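Local coordinates for protein nucleoporin nup120 (Schizosaccharomyces pombe, PDB 4GQ2) that serves as a structural component of the nuclear pore complex, whose components can also act as docking partners for nuclear transport factors, at residues 658-663 with 794-799; 663-668 with 778-783; 692-697 with 727-732. All blocks are in the same frame, centred on the assembly; numbering follows the deposited sequence.

How the contacts relate
Contacts 1 and 2 bring the loop after helix 646-658 and the short strand 664-665 to the region 780-803, and contact 3 pairs two helices that come between them in sequence. Along the chain contact 2 is nested inside the loop closed by contact 1, and contact 3 inside contact 2. Contacts 1 and 2 are neighbours, with centres about 11 Å apart; they share Tyr663, Ser780 N is probably hydrogen-bonded to Thr794 OG1, and Ser780 OG probably, though weakly, to Ser797 OG. Contact 3 joins helices 672-703 and 719-739, its centre about 17 Å from that of contact 1, to which the Arg658-Asp728 salt bridge links it.

Contact 1 of 3, residues 658-663 with 794-799; sequences RSFDIY and TVISSL
The loop that leaves helix 646-658 for strand 664-665 lies against helix 790-803, where Phe660 and Tyr663 meet separate branches of Ile796. Phe660 turns one ring face to Leu799: Leu799 CB stands over the middle of the Phe660 ring, 3.8 Å from the centroid and 12° off the normal, a CH-pi contact. The methyl Leu799 CD1 comes within 3.6 Å of Phe660 CE1. Ile796 is the wedge between the two aromatics. With CG1 beside the backbone N (chi1 -80°), Ile796 CD1 reaches Phe660 CD1 at 3.6 Å, while Ile796 CG2, anti to the backbone N, meets the edge of the Tyr663 ring in its plane, 3.7 Å from Tyr663 CD2. Asp661 O lies against that same CG2. Ser797 OG sits beside Tyr663 CB at 3.8 Å; its main hydrogen bond is to Ala793 O in its own helix, with a weak one to Ser780 OG. Helix 672-703 packs beside this apolar seam, with Phe689 touching Phe660 and Leu682 touching Leu799. Arg658 makes a salt bridge to Asp728 of helix 719-739.

Contact 2 of 3, residues 663-668 with 778-783; sequences YNHSAQ and NYSECF
Tyr663 brings the CD1-CE1 side of its ring to Cys782, whose SG lies at the ring edge, 79° off the normal and 3.6 Å from Tyr663 CE1: a sulfur-aromatic contact. Asn664 comes next and uses both its backbone and its side chain. Its O accepts from Glu781 N at 2.8 Å, while its side-chain OD1 accepts a hydrogen bond from Phe783 N at 3.2 Å, the donor tilted from the plane of the amide carbonyl. The amide also stacks on the Phe783 ring, the planes only 5° apart, and Asn664 CB sits over that face, 3.6 Å from the centroid and offset to the rim. Replacing Asn664 by an alanine removes the amide, which is likely to leave Phe783 N without its acceptor and the Phe783 ring without its flat partner. Asn664 with Glu781 is the hydrogen-bonded pair of a very short antiparallel sheet, strand 664-665 against strand 780-781; His665 with Ser780 follows as a non-hydrogen-bonded pair, CA to CA 4.3 Å. At Ser666 the backbone N donates to Tyr779 O, 3.0 Å away. Ser666 OG, carried opposite the backbone N (chi1 169°), gives a hydrogen bond of 3.1 Å to Glu781 OE2, on the anti side but well out of the carboxylate plane. The OH of Tyr779 is hydrogen-bonded to Ser93 in the beta-propeller.

Contact 3 of 3, residues 692-697 with 727-732; sequences SIEGFI and EDWRLV
The indole of Trp729 is met at its edge by Glu694 and Ile693; neither lies over a face. Glu694 OE2 sits in the ring plane and, through its anti lone pair, accepts the hydrogen bond from Trp729 NE1 at 2.8 Å, almost straight. The carboxylate itself is turned 36° against the ring. Glu694 CG lies against the NE1-CD1 edge of Trp729, and the chain, extended beyond CG, carries OE2 on to NE1. On the Trp729 side, CG stands opposite the backbone N (chi1 -170°), which carries the indole toward Glu694. OE2 has a second partner, Arg597 NE in helix 590-605, and OE1 is hydrogen-bonded to His585 NE2. Both oxygens of this buried glutamate are therefore gripped, and the arginine would probably favour the ionised carboxylate.

Between the helices the fill is aliphatic. Ile693 puts its CG2 branch on Trp729 CB at 3.8 Å and its CD1 end on Asp728 CB at 3.7 Å, with Val732 CG2 a little farther from Ile693 CD1 at 4.1 Å. One turn on, Ile697 CD1 approaches Trp729 CB at 4.3 Å. The carboxylate of Asp728 has its partner beyond these two helices, in Arg658.

The two helix segments run roughly antiparallel, 150° between their directions, with axes 9.8 Å apart at closest. Helix 590-605 covers the Trp729 and Glu694 side through Leu600, and helix 812-822 meets Arg730, which forms a salt bridge with Glu727 in its own helix, and Leu731.

Contact 1 of 3, residues 658-663 with 794-799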
ATOM      1  N   ARG A 658      -1.049  22.026 -10.821  1.00 57.21           N
ATOM      2  CA  ARG A 658      -1.171  20.794 -11.600  1.00 56.40           C
ATOM      3  C   ARG A 658      -0.362  20.822 -12.894  1.00 60.17           C
ATOM      4  O   ARG A 658      -0.352  19.840 -13.644  1.00 72.63           O
ATOM      5  CB  ARG A 658      -2.644  20.498 -11.907  1.00 51.88           C
ATOM      6  CG  ARG A 658      -3.329  21.534 -12.784  1.00 56.54           C
ATOM      7  CD  ARG A 658      -4.836  21.360 -12.766  1.00 55.63           C
ATOM      8  NE  ARG A 658      -5.223  20.099 -13.379  1.00 62.92           N
ATOM      9  CZ  ARG A 658      -6.450  19.596 -13.361  1.00 69.01           C
ATOM     10  NH1 ARG A 658      -7.437  20.255 -12.757  1.00 81.69           N
ATOM     11  NH2 ARG A 658      -6.688  18.427 -13.948  1.00 50.92           N
ATOM     12  N   SER A 659       0.305  21.945 -13.153  1.00 58.67           N
ATOM     13  CA  SER A 659       1.108  22.113 -14.366  1.00 60.62           C
ATOM     14  C   SER A 659       2.424  21.370 -14.253  1.00 52.98           C
ATOM     15  O   SER A 659       3.203  21.625 -13.337  1.00 59.37           O
ATOM     16  CB  SER A 659       1.387  23.593 -14.626  1.00 70.95           C
ATOM     17  OG  SER A 659       0.224  24.256 -15.084  1.00 73.52           O
ATOM     18  N   PHE A 660       2.662  20.449 -15.184  1.00 68.84           N
ATOM     19  CA  PHE A 660       3.912  19.686 -15.220  1.00 67.09           C
ATOM     20  C   PHE A 660       4.418  19.460 -16.636  1.00 74.53           C
ATOM     21  O   PHE A 660       3.635  19.162 -17.548  1.00 69.91           O
ATOM     22  CB  PHE A 660       3.744  18.335 -14.516  1.00 52.11           C
ATOM     23  CG  PHE A 660       3.409  18.458 -13.062  1.00 52.54           C
ATOM     24  CD1 PHE A 660       4.395  18.774 -12.135  1.00 50.84           C
ATOM     25  CD2 PHE A 660       2.101  18.281 -12.619  1.00 48.20           C
ATOM     26  CE1 PHE A 660       4.085  18.906 -10.789  1.00 64.98           C
ATOM     27  CE2 PHE A 660       1.786  18.404 -11.277  1.00 51.59           C
ATOM     28  CZ  PHE A 660       2.778  18.718 -10.359  1.00 64.27           C
ATOM     29  N   ASP A 661       5.732  19.600 -16.809  1.00 64.83           N
ATOM     30  CA  ASP A 661       6.398  19.200 -18.046  1.00 74.68           C
ATOM     31  C   ASP A 661       6.226  17.708 -18.322  1.00 70.23           C
ATOM     32  O   ASP A 661       5.853  16.930 -17.437  1.00 60.93           O
ATOM     33  CB  ASP A 661       7.891  19.540 -17.997  1.00 79.74           C
ATOM     34  CG  ASP A 661       8.263  20.682 -18.923  1.00 93.07           C
ATOM     35  OD1 ASP A 661       7.407  21.114 -19.722  1.00112.97           O
ATOM     36  OD2 ASP A 661       9.422  21.141 -18.860  1.00 93.57           O
ATOM     37  N   ILE A 662       6.489  17.314 -19.558  1.00 64.88           N
ATOM     38  CA  ILE A 662       6.505  15.901 -19.888  1.00 82.74           C
ATOM     39  C   ILE A 662       7.869  15.538 -20.461  1.00 74.61           C
ATOM     40  O   ILE A 662       8.370  16.193 -21.377  1.00 79.05           O
ATOM     41  CB  ILE A 662       5.325  15.483 -20.810  1.00 87.75           C
ATOM     42  CG1 ILE A 662       5.160  13.953 -20.810  1.00 96.02           C
ATOM     43  CG2 ILE A 662       5.489  16.042 -22.220  1.00 91.70           C
ATOM     44  CD1 ILE A 662       3.829  13.458 -21.339  1.00 91.69           C
ATOM     45  N   TYR A 663       8.483  14.516 -19.877  1.00 68.21           N
ATOM     46  CA  TYR A 663       9.739  14.006 -20.386  1.00 63.04           C
ATOM     47  C   TYR A 663       9.470  12.855 -21.330  1.00 66.13           C
ATOM     48  O   TYR A 663       8.330  12.397 -21.458  1.00 64.25           O
ATOM     49  CB  TYR A 663      10.670  13.605 -19.242  1.00 54.68           C
ATOM     50  CG  TYR A 663      11.264  14.807 -18.553  1.00 65.32           C
ATOM     51  CD1 TYR A 663      12.453  15.377 -19.007  1.00 72.10           C
ATOM     52  CD2 TYR A 663      10.623  15.400 -17.469  1.00 64.17           C
ATOM     53  CE1 TYR A 663      12.995  16.491 -18.386  1.00 74.17           C
ATOM     54  CE2 TYR A 663      11.159  16.514 -16.842  1.00 63.06           C
ATOM     55  CZ  TYR A 663      12.343  17.053 -17.303  1.00 72.54           C
ATOM     56  OH  TYR A 663      12.874  18.158 -16.682  1.00 75.88           O
ATOM     57  N   THR A 794      10.616  10.468 -14.283  1.00 38.13           N
ATOM     58  CA  THR A 794       9.507   9.537 -14.057  1.00 38.28           C
ATOM     59  C   THR A 794       8.435  10.163 -13.157  1.00 38.10           C
ATOM     60  O   THR A 794       7.243  10.141 -13.486  1.00 41.00           O
ATOM     61  CB  THR A 794      10.011   8.183 -13.534  1.00 44.91           C
ATOM     62  OG1 THR A 794      10.974   7.668 -14.461  1.00 49.90           O
ATOM     63  CG2 THR A 794       8.871   7.171 -13.390  1.00 38.59           C
ATOM     64  N   VAL A 795       8.867  10.766 -12.053  1.00 38.58           N
ATOM     65  CA  VAL A 795       7.953  11.487 -11.180  1.00 35.54           C
ATOM     66  C   VAL A 795       7.147  12.486 -12.005  1.00 43.47           C
ATOM     67  O   VAL A 795       5.917  12.375 -12.099  1.00 45.84           O
ATOM     68  CB  VAL A 795       8.697  12.200 -10.034  1.00 34.40           C
ATOM     69  CG1 VAL A 795       7.712  12.953  -9.153  1.00 34.04           C
ATOM     70  CG2 VAL A 795       9.491  11.195  -9.208  1.00 29.36           C
ATOM     71  N   ILE A 796       7.852  13.434 -12.626  1.00 46.61           N
ATOM     72  CA  ILE A 796       7.223  14.502 -13.410  1.00 44.92           C
ATOM     73  C   ILE A 796       6.270  13.945 -14.464  1.00 43.05           C
ATOM     74  O   ILE A 796       5.145  14.427 -14.604  1.00 52.36           O
ATOM     75  CB  ILE A 796       8.286  15.453 -14.026  1.00 51.79           C
ATOM     76  CG1 ILE A 796       8.780  16.458 -12.981  1.00 48.21           C
ATOM     77  CG2 ILE A 796       7.749  16.196 -15.243  1.00 54.68           C
ATOM     78  CD1 ILE A 796       7.752  17.488 -12.553  1.00 53.83           C
ATOM     79  N   SER A 797       6.707  12.913 -15.184  1.00 45.64           N
ATOM     80  CA  SER A 797       5.858  12.275 -16.194  1.00 52.36           C
ATOM     81  C   SER A 797       4.598  11.675 -15.577  1.00 48.99           C
ATOM     82  O   SER A 797       3.498  11.863 -16.108  1.00 44.89           O
ATOM     83  CB  SER A 797       6.631  11.200 -16.959  1.00 58.70           C
ATOM     84  OG  SER A 797       7.814  11.742 -17.518  1.00 73.48           O
ATOM     85  N   SER A 798       4.772  10.960 -14.459  1.00 45.33           N
ATOM     86  CA  SER A 798       3.655  10.361 -13.713  1.00 37.34           C
ATOM     87  C   SER A 798       2.654  11.417 -13.286  1.00 37.48           C
ATOM     88  O   SER A 798       1.451  11.233 -13.456  1.00 43.02           O
ATOM     89  CB  SER A 798       4.160   9.608 -12.484  1.00 36.24           C
ATOM     90  OG  SER A 798       5.089   8.603 -12.851  1.00 39.29           O
ATOM     91  N   LEU A 799       3.157  12.522 -12.737  1.00 40.24           N
ATOM     92  CA  LEU A 799       2.305  13.649 -12.352  1.00 49.00           C
ATOM     93  C   LEU A 799       1.564  14.228 -13.553  1.00 48.51           C
ATOM     94  O   LEU A 799       0.379  14.538 -13.460  1.00 58.99           O
ATOM     95  CB  LEU A 799       3.112  14.749 -11.642  1.00 42.84           C
ATOM     96  CG  LEU A 799       3.707  14.369 -10.284  1.00 45.91           C
ATOM     97  CD1 LEU A 799       4.491  15.531  -9.703  1.00 43.69           C
ATOM     98  CD2 LEU A 799       2.631  13.903  -9.310  1.00 36.70           C
TER

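Contact 2 of 3, residues 663-668 with 778-783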
ATOM      1  N   TYR A 663       8.483  14.516 -19.877  1.00 68.21           N
ATOM      2  CA  TYR A 663       9.739  14.006 -20.386  1.00 63.04           C
ATOM      3  C   TYR A 663       9.470  12.855 -21.330  1.00 66.13           C
ATOM      4  O   TYR A 663       8.330  12.397 -21.458  1.00 64.25           O
ATOM      5  CB  TYR A 663      10.670  13.605 -19.242  1.00 54.68           C
ATOM      6  CG  TYR A 663      11.264  14.807 -18.553  1.00 65.32           C
ATOM      7  CD1 TYR A 663      12.453  15.377 -19.007  1.00 72.10           C
ATOM      8  CD2 TYR A 663      10.623  15.400 -17.469  1.00 64.17           C
ATOM      9  CE1 TYR A 663      12.995  16.491 -18.386  1.00 74.17           C
ATOM     10  CE2 TYR A 663      11.159  16.514 -16.842  1.00 63.06           C
ATOM     11  CZ  TYR A 663      12.343  17.053 -17.303  1.00 72.54           C
ATOM     12  OH  TYR A 663      12.874  18.158 -16.682  1.00 75.88           O
ATOM     13  N   ASN A 664      10.518  12.407 -22.010  1.00 58.91           N
ATOM     14  CA  ASN A 664      10.389  11.337 -22.976  1.00 59.32           C
ATOM     15  C   ASN A 664      10.118  10.013 -22.273  1.00 60.74           C
ATOM     16  O   ASN A 664      10.861   9.614 -21.373  1.00 54.89           O
ATOM     17  CB  ASN A 664      11.647  11.257 -23.834  1.00 66.34           C
ATOM     18  CG  ASN A 664      12.075  12.616 -24.373  1.00 72.02           C
ATOM     19  OD1 ASN A 664      12.979  13.252 -23.833  1.00 56.84           O
ATOM     20  ND2 ASN A 664      11.416  13.071 -25.434  1.00 67.38           N
ATOM     21  N   HIS A 665       9.026   9.359 -22.665  1.00 63.70           N
ATOM     22  CA  HIS A 665       8.731   8.007 -22.206  1.00 56.34           C
ATOM     23  C   HIS A 665       9.796   7.082 -22.697  1.00 68.94           C
ATOM     24  O   HIS A 665      10.253   7.203 -23.837  1.00 93.35           O
ATOM     25  CB  HIS A 665       7.374   7.556 -22.710  1.00 64.03           C
ATOM     26  CG  HIS A 665       7.004   6.161 -22.278  1.00 86.30           C
ATOM     27  ND1 HIS A 665       6.626   5.870 -21.018  1.00 89.09           N
ATOM     28  CD2 HIS A 665       6.972   4.962 -22.986  1.00 92.36           C
ATOM     29  CE1 HIS A 665       6.363   4.553 -20.923  1.00100.34           C
ATOM     30  NE2 HIS A 665       6.573   3.999 -22.129  1.00114.61           N
ATOM     31  N   SER A 666      10.206   6.146 -21.848  1.00 65.45           N
ATOM     32  CA  SER A 666      11.403   5.367 -22.126  1.00 58.81           C
ATOM     33  C   SER A 666      11.181   3.921 -22.515  1.00 68.29           C
ATOM     34  O   SER A 666      10.152   3.318 -22.202  1.00 68.04           O
ATOM     35  CB  SER A 666      12.368   5.421 -20.946  1.00 54.86           C
ATOM     36  OG  SER A 666      13.408   4.468 -21.112  1.00 56.96           O
ATOM     37  N   ALA A 667      12.187   3.396 -23.212  1.00 84.06           N
ATOM     38  CA  ALA A 667      12.363   1.977 -23.468  1.00 98.08           C
ATOM     39  C   ALA A 667      13.819   1.618 -23.136  1.00109.98           C
ATOM     40  O   ALA A 667      14.749   2.262 -23.625  1.00115.12           O
ATOM     41  CB  ALA A 667      12.040   1.656 -24.920  1.00 96.67           C
ATOM     42  N   GLN A 668      14.025   0.602 -22.301  1.00110.57           N
ATOM     43  CA  GLN A 668      12.931  -0.185 -21.742  1.00112.64           C
ATOM     44  C   GLN A 668      12.887  -0.178 -20.212  1.00 89.97           C
ATOM     45  O   GLN A 668      12.330   0.741 -19.616  1.00 80.56           O
ATOM     46  CB  GLN A 668      12.955  -1.621 -22.283  1.00124.01           C
ATOM     47  CG  GLN A 668      12.350  -1.779 -23.669  1.00123.45           C
ATOM     48  CD  GLN A 668      11.985  -3.214 -23.992  1.00131.81           C
ATOM     49  OE1 GLN A 668      12.829  -4.111 -23.945  1.00139.98           O
ATOM     50  NE2 GLN A 668      10.721  -3.440 -24.334  1.00123.33           N
ATOM     51  N   ASN A 778       5.191   4.479 -16.213  1.00 42.94           N
ATOM     52  CA  ASN A 778       5.445   5.865 -16.577  1.00 36.95           C
ATOM     53  C   ASN A 778       6.933   6.169 -16.651  1.00 40.79           C
ATOM     54  O   ASN A 778       7.334   7.336 -16.658  1.00 42.67           O
ATOM     55  CB  ASN A 778       4.759   6.797 -15.582  1.00 35.38           C
ATOM     56  CG  ASN A 778       3.259   6.808 -15.745  1.00 42.49           C
ATOM     57  OD1 ASN A 778       2.730   7.484 -16.620  1.00 46.79           O
ATOM     58  ND2 ASN A 778       2.562   6.052 -14.901  1.00 42.42           N
ATOM     59  N   TYR A 779       7.743   5.112 -16.699  1.00 41.80           N
ATOM     60  CA  TYR A 779       9.195   5.238 -16.706  1.00 42.87           C
ATOM     61  C   TYR A 779       9.648   6.168 -17.824  1.00 44.32           C
ATOM     62  O   TYR A 779       9.217   6.037 -18.970  1.00 45.78           O
ATOM     63  CB  TYR A 779       9.867   3.867 -16.833  1.00 39.91           C
ATOM     64  CG  TYR A 779      11.377   3.945 -16.874  1.00 48.28           C
ATOM     65  CD1 TYR A 779      12.087   4.531 -15.829  1.00 47.18           C
ATOM     66  CD2 TYR A 779      12.096   3.440 -17.958  1.00 48.94           C
ATOM     67  CE1 TYR A 779      13.466   4.609 -15.858  1.00 49.75           C
ATOM     68  CE2 TYR A 779      13.481   3.515 -17.996  1.00 41.33           C
ATOM     69  CZ  TYR A 779      14.157   4.101 -16.943  1.00 47.18           C
ATOM     70  OH  TYR A 779      15.527   4.191 -16.952  1.00 59.10           O
ATOM     71  N   SER A 780      10.503   7.122 -17.480  1.00 43.31           N
ATOM     72  CA  SER A 780      10.848   8.182 -18.410  1.00 47.23           C
ATOM     73  C   SER A 780      12.276   8.680 -18.271  1.00 54.17           C
ATOM     74  O   SER A 780      12.894   8.581 -17.205  1.00 55.96           O
ATOM     75  CB  SER A 780       9.873   9.355 -18.260  1.00 51.77           C
ATOM     76  OG  SER A 780       8.569   8.978 -18.674  1.00 49.73           O
ATOM     77  N   GLU A 781      12.789   9.224 -19.369  1.00 58.22           N
ATOM     78  CA  GLU A 781      14.126   9.789 -19.389  1.00 53.70           C
ATOM     79  C   GLU A 781      14.118  11.151 -20.043  1.00 53.14           C
ATOM     80  O   GLU A 781      13.217  11.462 -20.825  1.00 68.69           O
ATOM     81  CB  GLU A 781      15.081   8.860 -20.126  1.00 49.99           C
ATOM     82  CG  GLU A 781      15.585   7.717 -19.272  1.00 55.42           C
ATOM     83  CD  GLU A 781      16.485   6.784 -20.044  1.00 68.95           C
ATOM     84  OE1 GLU A 781      17.696   6.747 -19.734  1.00 70.82           O
ATOM     85  OE2 GLU A 781      15.982   6.103 -20.966  1.00 66.87           O
ATOM     86  N   CYS A 782      15.112  11.965 -19.691  1.00 58.20           N
ATOM     87  CA  CYS A 782      15.365  13.232 -20.367  1.00 58.61           C
ATOM     88  C   CYS A 782      16.385  12.958 -21.460  1.00 57.60           C
ATOM     89  O   CYS A 782      17.561  12.735 -21.170  1.00 66.50           O
ATOM     90  CB  CYS A 782      15.895  14.274 -19.379  1.00 58.56           C
ATOM     91  SG  CYS A 782      16.104  15.931 -20.079  1.00 62.94           S
ATOM     92  N   PHE A 783      15.931  12.949 -22.711  1.00 62.33           N
ATOM     93  CA  PHE A 783      16.794  12.546 -23.827  1.00 75.03           C
ATOM     94  C   PHE A 783      17.891  13.560 -24.171  1.00 72.41           C
ATOM     95  O   PHE A 783      19.036  13.177 -24.417  1.00 74.58           O
ATOM     96  CB  PHE A 783      15.977  12.169 -25.077  1.00 79.61           C
ATOM     97  CG  PHE A 783      15.297  10.818 -24.992  1.00 71.15           C
ATOM     98  CD1 PHE A 783      15.697   9.863 -24.054  1.00 67.68           C
ATOM     99  CD2 PHE A 783      14.278  10.489 -25.881  1.00 70.37           C
ATOM    100  CE1 PHE A 783      15.071   8.625 -23.984  1.00 67.09           C
ATOM    101  CE2 PHE A 783      13.650   9.248 -25.819  1.00 89.27           C
ATOM    102  CZ  PHE A 783      14.046   8.317 -24.868  1.00 76.93           C
TER

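Contact 3 of 3, residues 692-697 with 727-732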
ATOM      1  N   SER A 692      -4.642  19.437  -0.580  1.00 29.15           N
ATOM      2  CA  SER A 692      -4.815  20.695  -1.297  1.00 33.68           C
ATOM      3  C   SER A 692      -6.163  20.747  -2.030  1.00 34.29           C
ATOM      4  O   SER A 692      -6.934  21.695  -1.861  1.00 34.96           O
ATOM      5  CB  SER A 692      -3.650  20.914  -2.272  1.00 39.46           C
ATOM      6  OG  SER A 692      -3.969  21.880  -3.259  1.00 47.37           O
ATOM      7  N   ILE A 693      -6.428  19.724  -2.841  1.00 29.50           N
ATOM      8  CA  ILE A 693      -7.673  19.612  -3.600  1.00 30.38           C
ATOM      9  C   ILE A 693      -8.891  19.642  -2.684  1.00 34.65           C
ATOM     10  O   ILE A 693      -9.882  20.320  -2.972  1.00 35.84           O
ATOM     11  CB  ILE A 693      -7.692  18.304  -4.424  1.00 32.45           C
ATOM     12  CG1 ILE A 693      -6.664  18.377  -5.555  1.00 27.68           C
ATOM     13  CG2 ILE A 693      -9.089  18.030  -4.972  1.00 30.05           C
ATOM     14  CD1 ILE A 693      -6.141  17.024  -6.004  1.00 30.73           C
ATOM     15  N   GLU A 694      -8.808  18.911  -1.572  1.00 32.78           N
ATOM     16  CA  GLU A 694      -9.886  18.888  -0.595  1.00 30.77           C
ATOM     17  C   GLU A 694     -10.183  20.282  -0.048  1.00 36.85           C
ATOM     18  O   GLU A 694     -11.351  20.679   0.059  1.00 38.58           O
ATOM     19  CB  GLU A 694      -9.578  17.897   0.533  1.00 30.48           C
ATOM     20  CG  GLU A 694      -9.797  16.444   0.127  1.00 30.34           C
ATOM     21  CD  GLU A 694      -9.090  15.445   1.025  1.00 31.24           C
ATOM     22  OE1 GLU A 694      -8.436  15.871   2.000  1.00 29.98           O
ATOM     23  OE2 GLU A 694      -9.196  14.227   0.753  1.00 32.01           O
ATOM     24  N   GLY A 695      -9.132  21.024   0.294  1.00 36.49           N
ATOM     25  CA  GLY A 695      -9.298  22.384   0.800  1.00 37.13           C
ATOM     26  C   GLY A 695     -10.137  23.238  -0.143  1.00 40.80           C
ATOM     27  O   GLY A 695     -11.021  23.971   0.299  1.00 39.45           O
ATOM     28  N   PHE A 696      -9.864  23.124  -1.444  1.00 42.13           N
ATOM     29  CA  PHE A 696     -10.585  23.879  -2.470  1.00 42.39           C
ATOM     30  C   PHE A 696     -12.040  23.426  -2.578  1.00 43.62           C
ATOM     31  O   PHE A 696     -12.956  24.256  -2.588  1.00 38.95           O
ATOM     32  CB  PHE A 696      -9.877  23.782  -3.829  1.00 40.08           C
ATOM     33  CG  PHE A 696      -8.573  24.532  -3.898  1.00 38.49           C
ATOM     34  CD1 PHE A 696      -8.516  25.892  -3.613  1.00 43.41           C
ATOM     35  CD2 PHE A 696      -7.403  23.881  -4.267  1.00 54.39           C
ATOM     36  CE1 PHE A 696      -7.314  26.580  -3.679  1.00 52.72           C
ATOM     37  CE2 PHE A 696      -6.195  24.564  -4.335  1.00 48.54           C
ATOM     38  CZ  PHE A 696      -6.151  25.915  -4.042  1.00 46.44           C
ATOM     39  N   ILE A 697     -12.243  22.111  -2.648  1.00 38.00           N
ATOM     40  CA  ILE A 697     -13.586  21.529  -2.588  1.00 36.54           C
ATOM     41  C   ILE A 697     -14.341  22.046  -1.365  1.00 34.10           C
ATOM     42  O   ILE A 697     -15.491  22.466  -1.490  1.00 45.57           O
ATOM     43  CB  ILE A 697     -13.566  19.976  -2.603  1.00 35.08           C
ATOM     44  CG1 ILE A 697     -13.076  19.460  -3.960  1.00 31.16           C
ATOM     45  CG2 ILE A 697     -14.948  19.410  -2.293  1.00 33.55           C
ATOM     46  CD1 ILE A 697     -12.762  17.975  -4.000  1.00 30.24           C
ATOM     47  N   GLU A 727     -12.406  15.421 -10.124  1.00 38.48           N
ATOM     48  CA  GLU A 727     -11.718  14.498 -11.002  1.00 41.58           C
ATOM     49  C   GLU A 727     -10.269  14.321 -10.563  1.00 45.21           C
ATOM     50  O   GLU A 727      -9.750  13.206 -10.561  1.00 42.26           O
ATOM     51  CB  GLU A 727     -11.799  14.960 -12.449  1.00 40.03           C
ATOM     52  CG  GLU A 727     -11.383  13.879 -13.432  1.00 66.85           C
ATOM     53  CD  GLU A 727     -12.034  12.531 -13.150  1.00 71.42           C
ATOM     54  OE1 GLU A 727     -13.281  12.439 -13.254  1.00 70.94           O
ATOM     55  OE2 GLU A 727     -11.295  11.565 -12.833  1.00 50.13           O
ATOM     56  N   ASP A 728      -9.627  15.427 -10.191  1.00 38.39           N
ATOM     57  CA  ASP A 728      -8.303  15.396  -9.599  1.00 34.82           C
ATOM     58  C   ASP A 728      -8.313  14.533  -8.325  1.00 39.69           C
ATOM     59  O   ASP A 728      -7.503  13.607  -8.177  1.00 34.79           O
ATOM     60  CB  ASP A 728      -7.859  16.824  -9.264  1.00 35.37           C
ATOM     61  CG  ASP A 728      -7.427  17.613 -10.493  1.00 40.23           C
ATOM     62  OD1 ASP A 728      -7.317  17.028 -11.590  1.00 39.26           O
ATOM     63  OD2 ASP A 728      -7.182  18.828 -10.352  1.00 49.05           O
ATOM     64  N   TRP A 729      -9.246  14.836  -7.420  1.00 34.95           N
ATOM     65  CA  TRP A 729      -9.386  14.096  -6.174  1.00 31.77           C
ATOM     66  C   TRP A 729      -9.450  12.630  -6.439  1.00 31.47           C
ATOM     67  O   TRP A 729      -8.760  11.853  -5.782  1.00 34.22           O
ATOM     68  CB  TRP A 729     -10.617  14.537  -5.387  1.00 33.35           C
ATOM     69  CG  TRP A 729     -10.620  13.939  -4.008  1.00 31.60           C
ATOM     70  CD1 TRP A 729     -10.035  14.459  -2.856  1.00 28.00           C
ATOM     71  CD2 TRP A 729     -11.203  12.649  -3.598  1.00 30.63           C
ATOM     72  NE1 TRP A 729     -10.217  13.609  -1.784  1.00 30.67           N
ATOM     73  CE2 TRP A 729     -10.905  12.502  -2.159  1.00 29.87           C
ATOM     74  CE3 TRP A 729     -11.902  11.632  -4.254  1.00 29.46           C
ATOM     75  CZ2 TRP A 729     -11.306  11.380  -1.431  1.00 26.18           C
ATOM     76  CZ3 TRP A 729     -12.308  10.510  -3.507  1.00 32.83           C
ATOM     77  CH2 TRP A 729     -12.014  10.391  -2.130  1.00 30.86           C
ATOM     78  N   ARG A 730     -10.267  12.245  -7.418  1.00 30.59           N
ATOM     79  CA  ARG A 730     -10.469  10.843  -7.755  1.00 31.33           C
ATOM     80  C   ARG A 730      -9.161  10.161  -8.098  1.00 31.54           C
ATOM     81  O   ARG A 730      -8.833   9.140  -7.512  1.00 36.05           O
ATOM     82  CB  ARG A 730     -11.451  10.689  -8.919  1.00 28.20           C
ATOM     83  CG  ARG A 730     -11.747   9.241  -9.255  1.00 34.45           C
ATOM     84  CD  ARG A 730     -12.823   9.125 -10.320  1.00 38.38           C
ATOM     85  NE  ARG A 730     -12.214   9.190 -11.633  1.00 50.15           N
ATOM     86  CZ  ARG A 730     -12.041   8.164 -12.454  1.00 40.93           C
ATOM     87  NH1 ARG A 730     -12.467   6.951 -12.144  1.00 34.62           N
ATOM     88  NH2 ARG A 730     -11.450   8.380 -13.611  1.00 43.14           N
ATOM     89  N   LEU A 731      -8.419  10.734  -9.042  1.00 35.37           N
ATOM     90  CA  LEU A 731      -7.213  10.101  -9.557  1.00 32.56           C
ATOM     91  C   LEU A 731      -6.139  10.050  -8.502  1.00 31.04           C
ATOM     92  O   LEU A 731      -5.444   9.047  -8.359  1.00 35.67           O
ATOM     93  CB  LEU A 731      -6.705  10.825 -10.804  1.00 38.56           C
ATOM     94  CG  LEU A 731      -7.623  10.739 -12.030  1.00 37.66           C
ATOM     95  CD1 LEU A 731      -6.895  11.240 -13.264  1.00 43.14           C
ATOM     96  CD2 LEU A 731      -8.105   9.312 -12.253  1.00 33.76           C
ATOM     97  N   VAL A 732      -6.027  11.134  -7.748  1.00 30.74           N
ATOM     98  CA  VAL A 732      -5.076  11.215  -6.653  1.00 33.04           C
ATOM     99  C   VAL A 732      -5.385  10.183  -5.554  1.00 33.10           C
ATOM    100  O   VAL A 732      -4.502   9.423  -5.152  1.00 37.83           O
ATOM    101  CB  VAL A 732      -4.991  12.665  -6.118  1.00 31.41           C
ATOM    102  CG1 VAL A 732      -4.311  12.715  -4.764  1.00 31.93           C
ATOM    103  CG2 VAL A 732      -4.251  13.547  -7.126  1.00 31.46           C
TER